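Local coordinates for protein DNA ligase (Aquifex aeolicus, PDB 3QWU) that is probably an ATP-dependent polynucleotide ligase of the nucleotidyltransferase type, and binds adenosine and calcium, at residues E69-P74 and V216-D221; F75-K80 and G189-S194. All blocks are in the same frame, centred on the assembly; numbering follows the deposited sequence.

Contacts 1 and 2 lie side by side, their centres about 7 Å apart, on one mixed sheet in which strand 75-80 lies between strand 215-220 and strand 187-191, the latter outermost in this chain, and is antiparallel to both. Along the chain, helix 63-70 ends in the first segment, residues 71-74 lead into strand 75-80, and contact 2 is nested inside the loop that contact 1 closes. Two salt bridges, Lys219 with Glu78 and Asp221 with Arg190, tie the contacts together. Both touch the adenosine, Lys219 from contact 1 and Glu78, Glu79 and Lys80 from contact 2, so this sheet supplies several of the residues that hold the adenosine.

Contact 1. Residues E69-P74 and V216-D221; sequences EQFEAP and VVFKED. With ADN (adenosine), chain C.
Pro74 and Asp221 bring the two backbones to 5.8 Å between CA atoms, with the end-to-end directions of 70-74 and 218-221 diverging by 54°, and Asp221 N donates to Pro74 O at 3.0 Å. The second bond uses a side chain: Glu72 N reaches Glu220 OE2 at 3.1 Å, nearly straight (169° at the hydrogen) but from above the carboxylate plane. Glu220 can meet it because CG lies anti to the backbone N (chi1 -160°) and the chain beyond is extended, sliding past the Phe71 ring in the opposite direction. On the way Glu220 CG packs on Ala73 CB at 3.9 Å, and Glu220 OE2 arrives at the edge of the Phe71 ring, in plane, 3.5 Å from Phe71 CD1. The far end of that ring presses on Phe218, Phe71 CZ lying 3.6 Å from Phe218 CB, and the two side chains cross at about a right angle. A water donates to both Glu72 OE1 and Glu220 OE1, bridging carboxylate oxygens that stand 4.5 Å apart. Glu220 OE1 is also bound by Arg224 and Ser222. With an alanine here, Glu72 N is likely to lose its acceptor and Arg224 its salt bridge to this carboxylate, and a gap would probably open beside the Phe71 ring. On the same strand, Lys219 turns the other way and gives NZ to adenosine N1 at 2.9 Å. The Arg224 charge probably offsets the repulsion between the two glutamates, making the buried Glu220 carboxylate one tie, beside the Asp221-Pro74 backbone bond, between the residues that follow helix 63-70 and strand 215-220.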
loop_
_atom_site.group_PDB
_atom_site.type_symbol
_atom_site.label_atom_id
_atom_site.label_comp_id
_atom_site.label_asym_id
_atom_site.label_seq_id
_atom_site.Cartn_x
_atom_site.Cartn_y
_atom_site.Cartn_z
ATOM N N GLU A 69 -19.846 0.986 -21.484
ATOM C CA GLU A 69 -18.933 -0.054 -22.011
ATOM C C GLU A 69 -19.353 -1.498 -21.651
ATOM O O GLU A 69 -19.224 -2.405 -22.467
ATOM C CB GLU A 69 -17.493 0.221 -21.549
ATOM C CG GLU A 69 -16.418 -0.815 -21.953
ATOM C CD GLU A 69 -15.870 -0.619 -23.382
ATOM O OE1 GLU A 69 -15.616 0.524 -23.821
ATOM O OE2 GLU A 69 -15.665 -1.628 -24.059
ATOM N N GLN A 70 -19.834 -1.718 -20.438
ATOM C CA GLN A 70 -19.977 -3.083 -19.960
ATOM C C GLN A 70 -21.273 -3.788 -20.358
ATOM O O GLN A 70 -21.307 -5.008 -20.345
ATOM C CB GLN A 70 -19.837 -3.134 -18.450
ATOM C CG GLN A 70 -18.450 -2.778 -17.970
ATOM C CD GLN A 70 -17.351 -3.661 -18.543
ATOM O OE1 GLN A 70 -16.306 -3.161 -18.993
ATOM N NE2 GLN A 70 -17.572 -4.979 -18.505
ATOM N N PHE A 71 -22.307 -3.027 -20.718
ATOM C CA PHE A 71 -23.661 -3.560 -20.884
ATOM C C PHE A 71 -24.212 -3.314 -22.274
ATOM O O PHE A 71 -24.069 -2.218 -22.802
ATOM C CB PHE A 71 -24.629 -3.010 -19.818
ATOM C CG PHE A 71 -24.250 -3.407 -18.403
ATOM C CD1 PHE A 71 -24.288 -4.731 -18.001
ATOM C CD2 PHE A 71 -23.839 -2.470 -17.495
ATOM C CE1 PHE A 71 -23.913 -5.105 -16.698
ATOM C CE2 PHE A 71 -23.429 -2.846 -16.203
ATOM C CZ PHE A 71 -23.467 -4.167 -15.813
ATOM N N GLU A 72 -24.830 -4.367 -22.827
ATOM C CA GLU A 72 -25.398 -4.393 -24.166
ATOM C C GLU A 72 -26.919 -4.418 -24.145
ATOM O O GLU A 72 -27.542 -4.344 -25.208
ATOM C CB GLU A 72 -25.048 -5.706 -24.894
ATOM C CG GLU A 72 -23.588 -6.040 -25.059
ATOM C CD GLU A 72 -23.429 -7.488 -25.532
ATOM O OE1 GLU A 72 -24.149 -8.381 -24.975
ATOM O OE2 GLU A 72 -22.612 -7.706 -26.466
ATOM N N ALA A 73 -27.493 -4.630 -22.975
ATOM C CA ALA A 73 -28.927 -4.711 -22.784
ATOM C C ALA A 73 -29.295 -3.841 -21.586
ATOM O O ALA A 73 -28.430 -3.300 -20.920
ATOM C CB ALA A 73 -29.339 -6.175 -22.549
ATOM N N PRO A 74 -30.582 -3.669 -21.323
ATOM C CA PRO A 74 -30.987 -3.007 -20.108
ATOM C C PRO A 74 -30.507 -3.736 -18.877
ATOM O O PRO A 74 -30.173 -4.945 -18.932
ATOM C CB PRO A 74 -32.509 -3.100 -20.150
ATOM C CG PRO A 74 -32.857 -3.280 -21.581
ATOM C CD PRO A 74 -31.736 -4.059 -22.162
ATOM N N VAL A 216 -24.199 0.537 -5.569
ATOM C CA VAL A 216 -25.162 -0.308 -6.241
ATOM C C VAL A 216 -24.463 -1.437 -6.956
ATOM O O VAL A 216 -23.251 -1.365 -7.222
ATOM C CB VAL A 216 -25.991 0.530 -7.268
ATOM C CG1 VAL A 216 -26.686 1.680 -6.561
ATOM C CG2 VAL A 216 -25.067 1.050 -8.417
ATOM N N VAL A 217 -25.238 -2.486 -7.266
ATOM C CA VAL A 217 -24.830 -3.536 -8.230
ATOM C C VAL A 217 -25.684 -3.493 -9.470
ATOM O O VAL A 217 -26.884 -3.466 -9.385
ATOM C CB VAL A 217 -24.961 -4.955 -7.636
ATOM C CG1 VAL A 217 -24.395 -6.005 -8.597
ATOM C CG2 VAL A 217 -24.247 -5.029 -6.328
ATOM N N PHE A 218 -25.054 -3.492 -10.637
ATOM C CA PHE A 218 -25.768 -3.473 -11.899
ATOM C C PHE A 218 -25.871 -4.907 -12.425
ATOM O O PHE A 218 -24.883 -5.628 -12.382
ATOM C CB PHE A 218 -25.009 -2.613 -12.901
ATOM C CG PHE A 218 -24.769 -1.200 -12.435
ATOM C CD1 PHE A 218 -25.774 -0.268 -12.505
ATOM C CD2 PHE A 218 -23.518 -0.802 -11.980
ATOM C CE1 PHE A 218 -25.583 1.036 -12.131
ATOM C CE2 PHE A 218 -23.318 0.484 -11.586
ATOM C CZ PHE A 218 -24.384 1.429 -11.667
ATOM N N LYS A 219 -27.059 -5.311 -12.891
ATOM C CA LYS A 219 -27.342 -6.718 -13.346
ATOM C C LYS A 219 -28.055 -6.784 -14.685
ATOM O O LYS A 219 -29.227 -6.456 -14.786
ATOM C CB LYS A 219 -28.161 -7.486 -12.318
ATOM C CG LYS A 219 -27.554 -7.367 -10.934
ATOM C CD LYS A 219 -28.071 -8.330 -9.875
ATOM C CE LYS A 219 -27.331 -8.063 -8.523
ATOM N NZ LYS A 219 -27.855 -8.874 -7.355
ATOM N N GLU A 220 -27.311 -7.203 -15.704
ATOM C CA GLU A 220 -27.803 -7.256 -17.070
ATOM C C GLU A 220 -28.989 -8.189 -17.176
ATOM O O GLU A 220 -28.982 -9.297 -16.672
ATOM C CB GLU A 220 -26.709 -7.660 -18.070
ATOM C CG GLU A 220 -27.032 -7.263 -19.535
ATOM C CD GLU A 220 -25.872 -7.596 -20.458
ATOM O OE1 GLU A 220 -25.736 -8.767 -20.815
ATOM O OE2 GLU A 220 -25.052 -6.716 -20.766
ATOM N N ASP A 221 -30.028 -7.692 -17.820
ATOM C CA ASP A 221 -31.295 -8.398 -17.907
ATOM C C ASP A 221 -31.133 -9.289 -19.126
ATOM O O ASP A 221 -31.605 -8.988 -20.188
ATOM C CB ASP A 221 -32.402 -7.363 -18.081
ATOM C CG ASP A 221 -33.803 -7.973 -18.092
ATOM O OD1 ASP A 221 -34.063 -8.900 -17.293
ATOM O OD2 ASP A 221 -34.646 -7.472 -18.882
HETATM O "O5'" ADN C . -18.679 -8.773 -4.466
HETATM C "C5'" ADN C . -19.770 -7.911 -4.139
HETATM C "C4'" ADN C . -20.330 -8.292 -2.774
HETATM O "O4'" ADN C . -21.315 -7.319 -2.308
HETATM C "C3'" ADN C . -21.056 -9.628 -2.840
HETATM O "O3'" ADN C . -20.239 -10.771 -2.597
HETATM C "C2'" ADN C . -22.179 -9.486 -1.817
HETATM O "O2'" ADN C . -21.847 -10.144 -0.606
HETATM C "C1'" ADN C . -22.354 -7.990 -1.565
HETATM N N9 ADN C . -23.649 -7.455 -2.012
HETATM C C8 ADN C . -24.359 -6.535 -1.318
HETATM N N7 ADN C . -25.512 -6.199 -1.944
HETATM C C5 ADN C . -25.508 -6.917 -3.097
HETATM C C6 ADN C . -26.415 -7.004 -4.246
HETATM N N6 ADN C . -27.547 -6.246 -4.217
HETATM N N1 ADN C . -26.111 -7.884 -5.250
HETATM C C2 ADN C . -24.957 -8.612 -5.222
HETATM N N3 ADN C . -24.056 -8.546 -4.200
HETATM C C4 ADN C . -24.293 -7.746 -3.137
HETATM O O HOH W 1 -26.381 -9.805 -23.720
#

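Contact 2. Residues F75-K80 and G189-S194; sequences FWVEEK and GRFTAS. With ADN (adenosine), chain C.
Phe75 and Phe191 form an antiparallel hydrogen-bonded pair: Phe75 N to Phe191 O and Phe191 N to Phe75 O both measure 2.7 Å, and Val77 N adds a bond to Gly189 O at 2.8 Å. Between them, Trp76 and Arg190 are a non-hydrogen-bonded pair whose side chains meet in a CH-pi contact, Arg190 CB lying 3.7 Å over the centroid of the Trp76 six-membered ring and only 2° off its normal. Arg190 runs extended past the indole, its chi1 of -178° carrying CG away from the backbone N, and Arg190 CD comes 3.8 Å from Trp76 CZ2. On the face carrying Phe75, Val77 and Phe191, Val77 CG2 touches Phe191 CD2 at 3.5 Å. The Phe75 ring lies with one face against Phe191 O. Ile201 of helix 195-210 packs on Phe75 and Phe191, while a salt bridge to Asp221 holds the Arg190 guanidinium. Farther along, Glu79 O accepts adenosine N6 at 2.8 Å and Lys80 NZ reaches adenosine O4' at 2.8 Å. Lys80 opens a Lys-x-Asp-Gly sequence, consistent with the signature lysine motif of covalent nucleotidyltransferases, here beside the adenosine site.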
loop_
_atom_site.group_PDB
_atom_site.type_symbol
_atom_site.label_atom_id
_atom_site.label_comp_id
_atom_site.label_asym_id
_atom_site.label_seq_id
_atom_site.Cartn_x
_atom_site.Cartn_y
_atom_site.Cartn_z
ATOM N N PHE A 75 -30.477 -3.017 -17.760
ATOM C CA PHE A 75 -29.969 -3.591 -16.557
ATOM C C PHE A 75 -30.708 -3.091 -15.340
ATOM O O PHE A 75 -31.112 -1.921 -15.237
ATOM C CB PHE A 75 -28.443 -3.350 -16.416
ATOM C CG PHE A 75 -28.059 -1.945 -16.609
ATOM C CD1 PHE A 75 -28.029 -1.076 -15.534
ATOM C CD2 PHE A 75 -27.784 -1.458 -17.881
ATOM C CE1 PHE A 75 -27.701 0.246 -15.714
ATOM C CE2 PHE A 75 -27.493 -0.151 -18.068
ATOM C CZ PHE A 75 -27.431 0.723 -16.970
ATOM N N TRP A 76 -30.853 -4.005 -14.402
ATOM C CA TRP A 76 -31.439 -3.697 -13.121
ATOM C C TRP A 76 -30.364 -3.120 -12.165
ATOM O O TRP A 76 -29.231 -3.595 -12.119
ATOM C CB TRP A 76 -32.054 -4.972 -12.530
ATOM C CG TRP A 76 -33.308 -5.440 -13.230
ATOM C CD1 TRP A 76 -33.399 -6.377 -14.204
ATOM C CD2 TRP A 76 -34.636 -4.989 -12.983
ATOM N NE1 TRP A 76 -34.698 -6.562 -14.572
ATOM C CE2 TRP A 76 -35.487 -5.718 -13.843
ATOM C CE3 TRP A 76 -35.198 -4.048 -12.108
ATOM C CZ2 TRP A 76 -36.860 -5.533 -13.866
ATOM C CZ3 TRP A 76 -36.580 -3.874 -12.123
ATOM C CH2 TRP A 76 -37.390 -4.602 -13.010
ATOM N N VAL A 77 -30.762 -2.126 -11.398
ATOM C CA VAL A 77 -29.886 -1.476 -10.434
ATOM C C VAL A 77 -30.387 -1.813 -9.079
ATOM O O VAL A 77 -31.539 -1.595 -8.783
ATOM C CB VAL A 77 -29.871 -0.003 -10.681
ATOM C CG1 VAL A 77 -29.096 0.734 -9.613
ATOM C CG2 VAL A 77 -29.230 0.242 -12.082
ATOM N N GLU A 78 -29.535 -2.448 -8.296
ATOM C CA GLU A 78 -29.833 -2.884 -6.924
ATOM C C GLU A 78 -28.884 -2.225 -5.910
ATOM O O GLU A 78 -27.767 -1.924 -6.249
ATOM C CB GLU A 78 -29.663 -4.399 -6.794
ATOM C CG GLU A 78 -30.695 -5.139 -7.530
ATOM C CD GLU A 78 -30.618 -6.634 -7.298
ATOM O OE1 GLU A 78 -29.560 -7.162 -6.882
ATOM O OE2 GLU A 78 -31.654 -7.269 -7.518
ATOM N N GLU A 79 -29.334 -2.044 -4.668
ATOM C CA GLU A 79 -28.481 -1.499 -3.630
ATOM C C GLU A 79 -27.455 -2.549 -3.216
ATOM O O GLU A 79 -27.785 -3.716 -3.048
ATOM C CB GLU A 79 -29.251 -1.064 -2.386
ATOM C CG GLU A 79 -28.270 -0.547 -1.278
ATOM C CD GLU A 79 -28.938 -0.194 0.062
ATOM O OE1 GLU A 79 -30.152 -0.401 0.182
ATOM O OE2 GLU A 79 -28.250 0.293 0.988
ATOM N N LYS A 80 -26.215 -2.094 -3.080
ATOM C CA LYS A 80 -25.151 -2.889 -2.559
ATOM C C LYS A 80 -25.082 -2.613 -1.029
ATOM O O LYS A 80 -24.830 -1.492 -0.549
ATOM C CB LYS A 80 -23.814 -2.564 -3.268
ATOM C CG LYS A 80 -22.797 -3.670 -3.005
ATOM C CD LYS A 80 -21.389 -3.424 -3.474
ATOM C CE LYS A 80 -20.390 -4.450 -2.742
ATOM N NZ LYS A 80 -20.725 -4.805 -1.231
ATOM N N GLY A 189 -34.571 -0.041 -10.065
ATOM C CA GLY A 189 -35.325 -0.229 -11.272
ATOM C C GLY A 189 -34.446 -0.754 -12.399
ATOM O O GLY A 189 -33.308 -1.228 -12.183
ATOM N N ARG A 190 -35.005 -0.682 -13.601
ATOM C CA ARG A 190 -34.443 -1.241 -14.818
ATOM C C ARG A 190 -34.062 -0.104 -15.717
ATOM O O ARG A 190 -34.886 0.769 -15.992
ATOM C CB ARG A 190 -35.510 -2.087 -15.507
ATOM C CG ARG A 190 -35.051 -2.759 -16.758
ATOM C CD ARG A 190 -36.051 -3.746 -17.150
ATOM N NE ARG A 190 -35.541 -4.685 -18.126
ATOM C CZ ARG A 190 -35.522 -4.467 -19.423
ATOM N NH1 ARG A 190 -35.957 -3.311 -19.905
ATOM N NH2 ARG A 190 -35.041 -5.409 -20.238
ATOM N N PHE A 191 -32.818 -0.105 -16.178
ATOM C CA PHE A 191 -32.252 1.079 -16.833
ATOM C C PHE A 191 -31.491 0.707 -18.067
ATOM O O PHE A 191 -31.133 -0.460 -18.241
ATOM C CB PHE A 191 -31.304 1.840 -15.886
ATOM C CG PHE A 191 -31.995 2.456 -14.704
ATOM C CD1 PHE A 191 -32.567 3.713 -14.799
ATOM C CD2 PHE A 191 -32.081 1.774 -13.499
ATOM C CE1 PHE A 191 -33.246 4.270 -13.704
ATOM C CE2 PHE A 191 -32.719 2.328 -12.406
ATOM C CZ PHE A 191 -33.304 3.568 -12.504
ATOM N N THR A 192 -31.226 1.728 -18.894
ATOM C CA THR A 192 -30.277 1.653 -20.013
ATOM C C THR A 192 -29.224 2.714 -19.831
ATOM O O THR A 192 -29.457 3.692 -19.087
ATOM C CB THR A 192 -30.968 1.953 -21.378
ATOM O OG1 THR A 192 -31.382 3.322 -21.383
ATOM C CG2 THR A 192 -32.188 1.071 -21.598
ATOM N N ALA A 193 -28.097 2.553 -20.542
ATOM C CA ALA A 193 -27.014 3.557 -20.571
ATOM C C ALA A 193 -27.286 4.761 -21.486
ATOM O O ALA A 193 -26.359 5.375 -21.990
ATOM C CB ALA A 193 -25.645 2.901 -20.959
ATOM N N SER A 194 -28.540 5.132 -21.666
ATOM C CA SER A 194 -28.895 6.316 -22.452
ATOM C C SER A 194 -28.587 7.616 -21.713
ATOM O O SER A 194 -28.175 7.613 -20.572
ATOM C CB SER A 194 -30.385 6.260 -22.776
ATOM O OG SER A 194 -31.092 5.781 -21.637
HETATM O "O5'" ADN C . -18.679 -8.773 -4.466
HETATM C "C5'" ADN C . -19.770 -7.911 -4.139
HETATM C "C4'" ADN C . -20.330 -8.292 -2.774
HETATM O "O4'" ADN C . -21.315 -7.319 -2.308
HETATM C "C3'" ADN C . -21.056 -9.628 -2.840
HETATM O "O3'" ADN C . -20.239 -10.771 -2.597
HETATM C "C2'" ADN C . -22.179 -9.486 -1.817
HETATM O "O2'" ADN C . -21.847 -10.144 -0.606
HETATM C "C1'" ADN C . -22.354 -7.990 -1.565
HETATM N N9 ADN C . -23.649 -7.455 -2.012
HETATM C C8 ADN C . -24.359 -6.535 -1.318
HETATM N N7 ADN C . -25.512 -6.199 -1.944
HETATM C C5 ADN C . -25.508 -6.917 -3.097
HETATM C C6 ADN C . -26.415 -7.004 -4.246
HETATM N N6 ADN C . -27.547 -6.246 -4.217
HETATM N N1 ADN C . -26.111 -7.884 -5.250
HETATM C C2 ADN C . -24.957 -8.612 -5.222
HETATM N N3 ADN C . -24.056 -8.546 -4.200
HETATM C C4 ADN C . -24.293 -7.746 -3.137
#